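Local atomic coordinates of UL18 protein (PDB entry 3D2U), a protein that is an MHC class I-like viral glycoprotein that probably helps infected cells evade host natural killer cells by engaging the inhibitory receptor LILRB1. Residues D64-R67 against A68-D71; L242-L245 against D246-H250; R266-G270 against N271-E275. The protein carries 4 engineered substitutions. All coordinates share one frame; numbering follows the deposited sequence.

In the fold
The three contacts come in series along the chain and on two parts of an MHC class I-like fold. Contact 1 lies within helix 62-88, beside the bound peptide. Contacts 2 and 3 belong to the immunoglobulin-like domain: contact 2 turns strand 237-243 into strand 249-258 in its four-stranded sheet, and contact 3 turns strand 262-268 into strand 273-279 in its three-stranded sheet. The centres of contacts 1 and 2 are about 27 Å apart, those of contacts 2 and 3 about 18 Å, and contacts 1 and 3, at about 42 Å, lie on opposite sides of the chain's centre. Contact 1 thus borders the peptide, contact 2 meets another protein chain, and contact 3 probably carries a glycan on Asn271.

Contact 1 (D64-R67 against A68-D71); sequences DGER and AKGD
Glu66 and Lys69 meet one turn apart on helix 62-88, the long helix of the first MHC class I-like domain, and both reach the bound peptide, as expected for a wall of the peptide groove.

The charged contacts come in two kinds. The first is a salt bridge, with Glu66 OE1 2.7 Å from Lys69 NZ. The two side chains run side by side and point the same way, and a bend of Glu66 at chi2 (-59°) turns the carboxylate toward the lysine. The exact place of OE1 is doubtful, because it also lies too close to the lysine CE. The other polar links of the pair are firmer evidence for its role: Glu66 OE2 and Lys69 NZ each hydrogen-bond to the peptide backbone, so the two opposite charges are held at the peptide rather than only to each other. The second kind is purely electrostatic. Arg67 NE is 4.2 Å from Asp71 OD2, which lies well out of the guanidinium plane, with no N-H directed at it. Arg67 is extended, its CG anti to the backbone N (chi1 -169°), and its NE bonds to Ser43 OG. Asp71 OD1 bonds to the same hydroxyl and to Tyr33 OH, so Ser43 bridges the pair more directly than their charges do.

Backbone bonds supply the helical frame. Ala68 N donates to Asp64 O at 3.1 Å, Lys69 N to Gly65 O at 2.9 Å, and Gly70 N to Glu66 O at 2.7 Å. Apolar atoms lie against these carbonyls too: Lys69 CG is 3.4 Å from Gly65 O, and Ala68 CB is equally near that oxygen. The last bond of the series runs from Asp71 N to Arg67 O, at 2.8 Å with an N-H...O angle of 161°.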
ATOM      1  N   ASP A  64     -33.162   3.071   9.938  1.00 56.18           N
ATOM      2  CA  ASP A  64     -33.687   2.229  11.015  1.00 31.59           C
ATOM      3  C   ASP A  64     -33.795   0.797  10.496  1.00 46.54           C
ATOM      4  O   ASP A  64     -33.546  -0.160  11.226  1.00 43.21           O
ATOM      5  CB  ASP A  64     -35.064   2.735  11.478  1.00 43.50           C
ATOM      6  CG  ASP A  64     -34.970   3.970  12.373  1.00 57.65           C
ATOM      7  OD1 ASP A  64     -35.941   4.759  12.416  1.00 55.82           O
ATOM      8  OD2 ASP A  64     -33.931   4.147  13.047  1.00 61.86           O
ATOM      9  N   GLY A  65     -34.160   0.667   9.225  1.00 53.53           N
ATOM     10  CA  GLY A  65     -34.288  -0.647   8.620  1.00 30.69           C
ATOM     11  C   GLY A  65     -32.940  -1.345   8.582  1.00 46.44           C
ATOM     12  O   GLY A  65     -32.763  -2.428   9.142  1.00 47.29           O
ATOM     13  N   GLU A  66     -31.980  -0.712   7.925  1.00 54.11           N
ATOM     14  CA  GLU A  66     -30.639  -1.262   7.817  1.00 52.69           C
ATOM     15  C   GLU A  66     -30.064  -1.644   9.181  1.00 43.84           C
ATOM     16  O   GLU A  66     -29.431  -2.686   9.330  1.00 35.36           O
ATOM     17  CB  GLU A  66     -29.735  -0.242   7.128  1.00 42.20           C
ATOM     18  CG  GLU A  66     -30.144   0.059   5.704  1.00 48.66           C
ATOM     19  CD  GLU A  66     -30.148  -1.183   4.842  1.00 47.46           C
ATOM     20  OE1 GLU A  66     -31.207  -1.831   4.738  1.00 42.95           O
ATOM     21  OE2 GLU A  66     -29.086  -1.522   4.275  1.00 50.36           O
ATOM     22  N   ARG A  67     -30.290  -0.797  10.177  1.00 43.05           N
ATOM     23  CA  ARG A  67     -29.777  -1.051  11.518  1.00 50.08           C
ATOM     24  C   ARG A  67     -30.404  -2.301  12.142  1.00 49.04           C
ATOM     25  O   ARG A  67     -29.750  -3.027  12.902  1.00 47.74           O
ATOM     26  CB  ARG A  67     -30.034   0.157  12.418  1.00 44.81           C
ATOM     27  CG  ARG A  67     -29.314   0.083  13.743  1.00 42.49           C
ATOM     28  CD  ARG A  67     -29.987   0.927  14.819  1.00 38.37           C
ATOM     29  NE  ARG A  67     -29.350   0.679  16.110  1.00 57.96           N
ATOM     30  CZ  ARG A  67     -29.732   1.202  17.273  1.00 54.33           C
ATOM     31  NH1 ARG A  67     -30.772   2.024  17.341  1.00 48.05           N
ATOM     32  NH2 ARG A  67     -29.060   0.903  18.377  1.00 46.13           N
ATOM     33  N   ALA A  68     -31.674  -2.542  11.831  1.00 51.16           N
ATOM     34  CA  ALA A  68     -32.373  -3.715  12.354  1.00 44.79           C
ATOM     35  C   ALA A  68     -31.799  -4.923  11.642  1.00 46.00           C
ATOM     36  O   ALA A  68     -31.626  -5.984  12.230  1.00 44.72           O
ATOM     37  CB  ALA A  68     -33.871  -3.611  12.091  1.00 33.00           C
ATOM     38  N   LYS A  69     -31.503  -4.762  10.363  1.00 44.22           N
ATOM     39  CA  LYS A  69     -30.920  -5.863   9.630  1.00 54.75           C
ATOM     40  C   LYS A  69     -29.537  -6.133  10.184  1.00 51.96           C
ATOM     41  O   LYS A  69     -29.143  -7.278  10.358  1.00 50.87           O
ATOM     42  CB  LYS A  69     -30.857  -5.533   8.151  1.00 34.11           C
ATOM     43  CG  LYS A  69     -32.232  -5.431   7.571  1.00 38.44           C
ATOM     44  CD  LYS A  69     -32.222  -5.599   6.075  1.00 56.05           C
ATOM     45  CE  LYS A  69     -31.537  -4.442   5.421  1.00 51.38           C
ATOM     46  NZ  LYS A  69     -31.994  -4.335   4.022  1.00 45.42           N
ATOM     47  N   GLY A  70     -28.817  -5.061  10.484  1.00 43.21           N
ATOM     48  CA  GLY A  70     -27.483  -5.187  11.027  1.00 45.92           C
ATOM     49  C   GLY A  70     -27.484  -5.881  12.373  1.00 52.44           C
ATOM     50  O   GLY A  70     -26.677  -6.785  12.606  1.00 46.99           O
ATOM     51  N   ASP A  71     -28.380  -5.458  13.263  1.00 52.96           N
ATOM     52  CA  ASP A  71     -28.475  -6.056  14.594  1.00 51.72           C
ATOM     53  C   ASP A  71     -28.622  -7.571  14.482  1.00 42.19           C
ATOM     54  O   ASP A  71     -28.020  -8.333  15.232  1.00 47.54           O
ATOM     55  CB  ASP A  71     -29.666  -5.471  15.358  1.00 42.19           C
ATOM     56  CG  ASP A  71     -29.390  -4.078  15.895  1.00 45.18           C
ATOM     57  OD1 ASP A  71     -28.209  -3.660  15.921  1.00 44.35           O
ATOM     58  OD2 ASP A  71     -30.353  -3.401  16.315  1.00 52.69           O
TER

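Contact 2 (L242-L245 against D246-H250); sequences LPTL and DGTFH
Thr244 OG1 donates to Asp246 OD1 at 2.8 Å across the tip of the beta hairpin formed by strands 237-243 and 249-258 of the immunoglobulin-like domain. The tip is a type I turn from Thr244 to Gly247 followed by a G1 bulge.

Asp246 OD1 is the hub of this first shell. It also accepts from Thr248 OG1, on the syn side and 18° out of the carboxylate plane, and from Thr248 N, which makes an Asx turn. The hydroxyl of Thr244 and the amide of Thr248 approach OD1 from opposite faces of the carboxylate, each well out of its plane. Three donors on one oxygen would probably steady its negative charge. A chi1 of 70° places the Asp246 carboxylate between its own N and carbonyl carbon, folded back over the turn.

The backbone positions these groups. Gly247 N closes the turn on Thr244 O at 3.1 Å, and Thr244 N donates to Thr248 O at 2.9 Å, the two bonds that define the bulge. Gly247, at phi 84°, has the backbone angles that the bulge demands. Farther down, Leu242 and His250 form a hydrogen-bonded pair, Leu242 N to His250 O being 2.9 Å. Pro243 faces Phe249 in the next, non-hydrogen-bonded pair, with Pro243 CB 4.3 Å from Phe249 CE1.

The outermost layer belongs to partners. Asp246 OD2 forms a salt bridge with a basic side chain of another protein chain, whose backbone also bonds His250 NE2, while the His250 ring meets Tyr212. A water donates to Thr244 OG1 at 2.8 Å.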
ATOM      1  N   LEU A 242      -5.841   7.524  -4.723  1.00 27.72           N
ATOM      2  CA  LEU A 242      -6.218   7.599  -3.318  1.00 47.69           C
ATOM      3  C   LEU A 242      -7.586   8.230  -3.094  1.00 25.99           C
ATOM      4  O   LEU A 242      -7.981   9.146  -3.816  1.00 30.19           O
ATOM      5  CB  LEU A 242      -5.113   8.362  -2.582  1.00 26.26           C
ATOM      6  CG  LEU A 242      -3.764   7.651  -2.809  1.00 35.21           C
ATOM      7  CD1 LEU A 242      -2.594   8.612  -2.728  1.00 34.58           C
ATOM      8  CD2 LEU A 242      -3.624   6.542  -1.795  1.00 32.95           C
ATOM      9  N   PRO A 243      -8.319   7.765  -2.068  1.00 28.88           N
ATOM     10  CA  PRO A 243      -9.653   8.298  -1.780  1.00 39.59           C
ATOM     11  C   PRO A 243      -9.659   9.456  -0.794  1.00 28.61           C
ATOM     12  O   PRO A 243      -8.740   9.587   0.016  1.00 35.14           O
ATOM     13  CB  PRO A 243     -10.338   7.106  -1.147  1.00 21.25           C
ATOM     14  CG  PRO A 243      -9.220   6.649  -0.189  1.00 27.50           C
ATOM     15  CD  PRO A 243      -7.980   6.686  -1.114  1.00 23.33           C
ATOM     16  N   THR A 244     -10.677  10.309  -0.874  1.00 29.46           N
ATOM     17  CA  THR A 244     -10.839  11.344   0.151  1.00 45.44           C
ATOM     18  C   THR A 244     -12.252  11.155   0.723  1.00 28.89           C
ATOM     19  O   THR A 244     -13.108  10.526   0.094  1.00 39.01           O
ATOM     20  CB  THR A 244     -10.622  12.819  -0.350  1.00 42.71           C
ATOM     21  OG1 THR A 244     -11.498  13.121  -1.444  1.00 33.79           O
ATOM     22  CG2 THR A 244      -9.161  13.041  -0.728  1.00 42.98           C
ATOM     23  N   LEU A 245     -12.476  11.678   1.919  1.00 28.01           N
ATOM     24  CA  LEU A 245     -13.756  11.527   2.598  1.00 40.30           C
ATOM     25  C   LEU A 245     -15.009  11.827   1.772  1.00 43.31           C
ATOM     26  O   LEU A 245     -15.986  11.077   1.836  1.00 47.87           O
ATOM     27  CB  LEU A 245     -13.774  12.389   3.860  1.00 44.97           C
ATOM     28  CG  LEU A 245     -14.646  11.849   4.989  1.00 48.57           C
ATOM     29  CD1 LEU A 245     -13.952  10.616   5.591  1.00 41.99           C
ATOM     30  CD2 LEU A 245     -14.863  12.929   6.050  1.00 48.28           C
ATOM     31  N   ASP A 246     -14.985  12.911   0.997  1.00 28.37           N
ATOM     32  CA  ASP A 246     -16.142  13.308   0.183  1.00 22.39           C
ATOM     33  C   ASP A 246     -16.474  12.396  -1.010  1.00 21.96           C
ATOM     34  O   ASP A 246     -17.291  12.739  -1.852  1.00 31.72           O
ATOM     35  CB  ASP A 246     -15.965  14.745  -0.319  1.00 38.22           C
ATOM     36  CG  ASP A 246     -14.866  14.879  -1.368  1.00 46.46           C
ATOM     37  OD1 ASP A 246     -14.219  13.862  -1.723  1.00 43.19           O
ATOM     38  OD2 ASP A 246     -14.651  16.017  -1.841  1.00 27.83           O
ATOM     39  N   GLY A 247     -15.842  11.237  -1.087  1.00 34.66           N
ATOM     40  CA  GLY A 247     -16.152  10.336  -2.176  1.00 41.91           C
ATOM     41  C   GLY A 247     -15.432  10.597  -3.486  1.00 36.62           C
ATOM     42  O   GLY A 247     -15.805  10.024  -4.516  1.00 30.76           O
ATOM     43  N   THR A 248     -14.428  11.468  -3.486  1.00 24.05           N
ATOM     44  CA  THR A 248     -13.698  11.691  -4.719  1.00 33.75           C
ATOM     45  C   THR A 248     -12.277  11.141  -4.587  1.00 28.04           C
ATOM     46  O   THR A 248     -11.885  10.626  -3.535  1.00 25.79           O
ATOM     47  CB  THR A 248     -13.666  13.182  -5.127  1.00 45.98           C
ATOM     48  OG1 THR A 248     -12.876  13.935  -4.197  1.00 40.52           O
ATOM     49  CG2 THR A 248     -15.084  13.740  -5.178  1.00 34.87           C
ATOM     50  N   PHE A 249     -11.509  11.253  -5.662  1.00 34.91           N
ATOM     51  CA  PHE A 249     -10.173  10.708  -5.670  1.00 38.23           C
ATOM     52  C   PHE A 249      -9.036  11.682  -5.936  1.00 35.78           C
ATOM     53  O   PHE A 249      -9.245  12.842  -6.302  1.00 32.01           O
ATOM     54  CB  PHE A 249     -10.149   9.536  -6.648  1.00 24.44           C
ATOM     55  CG  PHE A 249     -11.136   8.457  -6.297  1.00 39.98           C
ATOM     56  CD1 PHE A 249     -10.756   7.381  -5.507  1.00 28.52           C
ATOM     57  CD2 PHE A 249     -12.468   8.553  -6.705  1.00 46.64           C
ATOM     58  CE1 PHE A 249     -11.690   6.414  -5.117  1.00 29.48           C
ATOM     59  CE2 PHE A 249     -13.403   7.597  -6.322  1.00 38.76           C
ATOM     60  CZ  PHE A 249     -13.013   6.525  -5.526  1.00 36.45           C
ATOM     61  N   HIS A 250      -7.823  11.174  -5.753  1.00 29.83           N
ATOM     62  CA  HIS A 250      -6.610  11.961  -5.883  1.00 32.85           C
ATOM     63  C   HIS A 250      -5.472  11.153  -6.511  1.00 31.13           C
ATOM     64  O   HIS A 250      -5.301   9.982  -6.200  1.00 31.93           O
ATOM     65  CB  HIS A 250      -6.205  12.391  -4.469  1.00 19.51           C
ATOM     66  CG  HIS A 250      -4.881  13.080  -4.382  1.00 32.58           C
ATOM     67  ND1 HIS A 250      -4.762  14.423  -4.098  1.00 31.98           N
ATOM     68  CD2 HIS A 250      -3.620  12.610  -4.516  1.00 20.84           C
ATOM     69  CE1 HIS A 250      -3.483  14.751  -4.059  1.00 37.03           C
ATOM     70  NE2 HIS A 250      -2.769  13.670  -4.310  1.00 26.72           N
TER
HETATM   71  O   HOH W   1     -10.034  13.896  -3.647  1.00 34.25           O

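Contact 3 (R266-G270 against N271-E275); sequences RVTHG and NWTVE. With NAG (2-acetamido-2-deoxy-beta-D-glucopyranose), chain R.
The beta hairpin joining strands 262-268 and 273-279 of the immunoglobulin-like domain carries a sugar at its tip. Asn271 begins an Asn-Trp-Thr sequon, and a NAG lies with C1 2.4 Å from Asn271 ND2. That spacing is too short for a non-bonded contact, so it is consistent with an N-linked glycan whose link was left unmodelled, although the local geometry is doubtful.

Asn271 is also the centre of an inverse gamma turn, closed by a weak bond from Trp272 N to Gly270 O. His269 N to Trp272 O, at 2.8 Å, completes the tip. Below it Val267 and Val274 form a hydrogen-bonded pair through two backbone bonds, and their side chains meet on one face, Val267 CB being 3.7 Å from Val274 CG1.

The other face is polar. Thr268 OG1 and Thr273 OG1 share a hydrogen bond of 2.9 Å. Arg266 bends at chi3 (-65°), bringing its NE to Glu275 OE1 at 3.0 Å in a salt bridge with an N-H...O angle of 162°. The oxygen sits in the guanidinium plane, yet is approached from above the carboxylate plane, and the two planes are 52° apart. NH2 adds a weak second bond to the same OE1. The aliphatic part of the arginine is used as well: its CG touches Thr273 CG2 at 3.6 Å.

Around the hairpin, Glu275 OE2 bonds to Tyr226 OH of strand 220-226, the ring of Trp272 stacks on His190, and Val267 and Val274 both pack on Val193 of strand 192-201, joining the two sheets of the domain.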
ATOM      1  N   ARG A 266      -1.227  16.180 -19.720  1.00 25.85           N
ATOM      2  CA  ARG A 266      -2.537  15.908 -20.304  1.00 36.88           C
ATOM      3  C   ARG A 266      -3.318  15.032 -19.329  1.00 41.13           C
ATOM      4  O   ARG A 266      -2.827  13.985 -18.902  1.00 30.44           O
ATOM      5  CB  ARG A 266      -2.375  15.193 -21.661  1.00 27.35           C
ATOM      6  CG  ARG A 266      -3.689  14.836 -22.379  1.00 30.73           C
ATOM      7  CD  ARG A 266      -3.441  14.226 -23.779  1.00 50.55           C
ATOM      8  NE  ARG A 266      -2.813  15.180 -24.698  1.00 53.88           N
ATOM      9  CZ  ARG A 266      -2.101  14.839 -25.773  1.00 65.88           C
ATOM     10  NH1 ARG A 266      -1.914  13.556 -26.090  1.00 44.73           N
ATOM     11  NH2 ARG A 266      -1.560  15.786 -26.529  1.00 55.16           N
ATOM     12  N   VAL A 267      -4.521  15.465 -18.960  1.00 33.04           N
ATOM     13  CA  VAL A 267      -5.343  14.690 -18.033  1.00 40.54           C
ATOM     14  C   VAL A 267      -6.713  14.413 -18.647  1.00 35.57           C
ATOM     15  O   VAL A 267      -7.463  15.335 -18.967  1.00 31.37           O
ATOM     16  CB  VAL A 267      -5.533  15.427 -16.678  1.00 40.49           C
ATOM     17  CG1 VAL A 267      -6.527  14.657 -15.790  1.00 28.91           C
ATOM     18  CG2 VAL A 267      -4.191  15.561 -15.965  1.00 26.29           C
ATOM     19  N   THR A 268      -7.027  13.137 -18.820  1.00 23.42           N
ATOM     20  CA  THR A 268      -8.305  12.723 -19.391  1.00 28.07           C
ATOM     21  C   THR A 268      -9.131  12.041 -18.317  1.00 36.18           C
ATOM     22  O   THR A 268      -8.700  11.051 -17.737  1.00 31.96           O
ATOM     23  CB  THR A 268      -8.100  11.741 -20.574  1.00 38.59           C
ATOM     24  OG1 THR A 268      -7.390  12.413 -21.618  1.00 45.80           O
ATOM     25  CG2 THR A 268      -9.439  11.242 -21.127  1.00 31.16           C
ATOM     26  N   HIS A 269     -10.308  12.595 -18.050  1.00 30.19           N
ATOM     27  CA  HIS A 269     -11.224  12.053 -17.064  1.00 30.45           C
ATOM     28  C   HIS A 269     -12.583  12.003 -17.765  1.00 30.72           C
ATOM     29  O   HIS A 269     -13.169  13.038 -18.060  1.00 34.69           O
ATOM     30  CB  HIS A 269     -11.276  12.967 -15.831  1.00 22.88           C
ATOM     31  CG  HIS A 269     -12.212  12.483 -14.765  1.00 37.68           C
ATOM     32  ND1 HIS A 269     -13.334  13.186 -14.389  1.00 26.93           N
ATOM     33  CD2 HIS A 269     -12.223  11.341 -14.038  1.00 21.47           C
ATOM     34  CE1 HIS A 269     -14.001  12.498 -13.479  1.00 41.24           C
ATOM     35  NE2 HIS A 269     -13.348  11.373 -13.248  1.00 36.47           N
ATOM     36  N   GLY A 270     -13.081  10.807 -18.056  1.00 31.00           N
ATOM     37  CA  GLY A 270     -14.354  10.702 -18.757  1.00 43.37           C
ATOM     38  C   GLY A 270     -14.197  11.252 -20.167  1.00 50.66           C
ATOM     39  O   GLY A 270     -13.188  10.974 -20.813  1.00 34.36           O
ATOM     40  N   ASN A 271     -15.180  12.006 -20.666  1.00 30.38           N
ATOM     41  CA  ASN A 271     -15.063  12.600 -22.014  1.00 46.95           C
ATOM     42  C   ASN A 271     -14.551  13.999 -21.815  1.00 42.04           C
ATOM     43  O   ASN A 271     -15.206  14.961 -22.217  1.00 40.32           O
ATOM     44  CB  ASN A 271     -16.398  12.797 -22.714  1.00 45.67           C
ATOM     45  CG  ASN A 271     -17.200  11.566 -22.807  1.00 60.53           C
ATOM     46  OD1 ASN A 271     -16.790  10.562 -23.392  1.00 48.34           O
ATOM     47  ND2 ASN A 271     -18.385  11.635 -22.242  1.00 39.86           N
ATOM     48  N   TRP A 272     -13.391  14.132 -21.208  1.00 34.51           N
ATOM     49  CA  TRP A 272     -12.907  15.456 -20.937  1.00 36.54           C
ATOM     50  C   TRP A 272     -11.403  15.353 -20.794  1.00 50.09           C
ATOM     51  O   TRP A 272     -10.893  14.479 -20.096  1.00 36.43           O
ATOM     52  CB  TRP A 272     -13.602  15.917 -19.654  1.00 24.73           C
ATOM     53  CG  TRP A 272     -13.174  17.205 -19.078  1.00 25.67           C
ATOM     54  CD1 TRP A 272     -13.761  18.427 -19.263  1.00 36.27           C
ATOM     55  CD2 TRP A 272     -12.130  17.398 -18.122  1.00 25.89           C
ATOM     56  NE1 TRP A 272     -13.150  19.368 -18.468  1.00 33.34           N
ATOM     57  CE2 TRP A 272     -12.145  18.764 -17.759  1.00 44.06           C
ATOM     58  CE3 TRP A 272     -11.183  16.548 -17.536  1.00 45.98           C
ATOM     59  CZ2 TRP A 272     -11.243  19.298 -16.831  1.00 38.13           C
ATOM     60  CZ3 TRP A 272     -10.285  17.082 -16.616  1.00 38.47           C
ATOM     61  CH2 TRP A 272     -10.322  18.442 -16.272  1.00 23.83           C
ATOM     62  N   THR A 273     -10.692  16.227 -21.492  1.00 38.18           N
ATOM     63  CA  THR A 273      -9.240  16.226 -21.445  1.00 31.37           C
ATOM     64  C   THR A 273      -8.746  17.637 -21.214  1.00 35.84           C
ATOM     65  O   THR A 273      -9.145  18.550 -21.929  1.00 34.73           O
ATOM     66  CB  THR A 273      -8.631  15.727 -22.781  1.00 31.03           C
ATOM     67  OG1 THR A 273      -9.027  14.370 -23.009  1.00 37.79           O
ATOM     68  CG2 THR A 273      -7.110  15.810 -22.736  1.00 33.52           C
ATOM     69  N   VAL A 274      -7.900  17.821 -20.205  1.00 23.81           N
ATOM     70  CA  VAL A 274      -7.329  19.130 -19.948  1.00 46.71           C
ATOM     71  C   VAL A 274      -5.825  19.042 -20.206  1.00 22.61           C
ATOM     72  O   VAL A 274      -5.211  17.993 -20.006  1.00 34.46           O
ATOM     73  CB  VAL A 274      -7.589  19.621 -18.485  1.00 34.56           C
ATOM     74  CG1 VAL A 274      -6.815  18.771 -17.476  1.00 43.03           C
ATOM     75  CG2 VAL A 274      -7.179  21.072 -18.357  1.00 44.63           C
ATOM     76  N   GLU A 275      -5.235  20.142 -20.652  1.00 34.51           N
ATOM     77  CA  GLU A 275      -3.806  20.161 -20.908  1.00 51.68           C
ATOM     78  C   GLU A 275      -3.209  21.458 -20.383  1.00 41.09           C
ATOM     79  O   GLU A 275      -3.682  22.540 -20.710  1.00 29.65           O
ATOM     80  CB  GLU A 275      -3.522  20.005 -22.409  1.00 34.20           C
ATOM     81  CG  GLU A 275      -2.151  19.412 -22.679  1.00 46.55           C
ATOM     82  CD  GLU A 275      -1.948  18.964 -24.118  1.00 57.51           C
ATOM     83  OE1 GLU A 275      -2.799  18.209 -24.641  1.00 54.42           O
ATOM     84  OE2 GLU A 275      -0.921  19.350 -24.719  1.00 61.29           O
TER
HETATM   85  C1  NAG R 891     -19.612   9.624 -22.156  1.00 68.22           C
HETATM   86  C2  NAG R 891     -19.967   8.126 -22.071  1.00 64.63           C
HETATM   87  C3  NAG R 891     -19.866   7.314 -23.393  1.00 55.53           C
HETATM   88  C4  NAG R 891     -19.991   8.163 -24.667  1.00 58.30           C
HETATM   89  C5  NAG R 891     -19.213   9.444 -24.489  1.00 55.16           C
HETATM   90  C6  NAG R 891     -19.180  10.305 -25.737  1.00 64.10           C
HETATM   91  C7  NAG R 891     -18.538   8.221 -20.118  1.00 52.62           C
HETATM   92  C8  NAG R 891     -17.099   7.877 -19.745  1.00 46.31           C
HETATM   93  N2  NAG R 891     -19.115   7.495 -21.073  1.00 65.67           N
HETATM   94  O1  NAG R 891     -20.370  10.336 -21.232  1.00 68.85           O
HETATM   95  O3  NAG R 891     -20.898   6.338 -23.401  1.00 60.08           O
HETATM   96  O4  NAG R 891     -19.500   7.449 -25.793  1.00 63.31           O
HETATM   97  O5  NAG R 891     -19.846  10.194 -23.452  1.00 71.08           O
HETATM   98  O6  NAG R 891     -18.468   9.657 -26.780  1.00 74.65           O
HETATM   99  O7  NAG R 891     -19.113   9.147 -19.546  1.00 55.52           O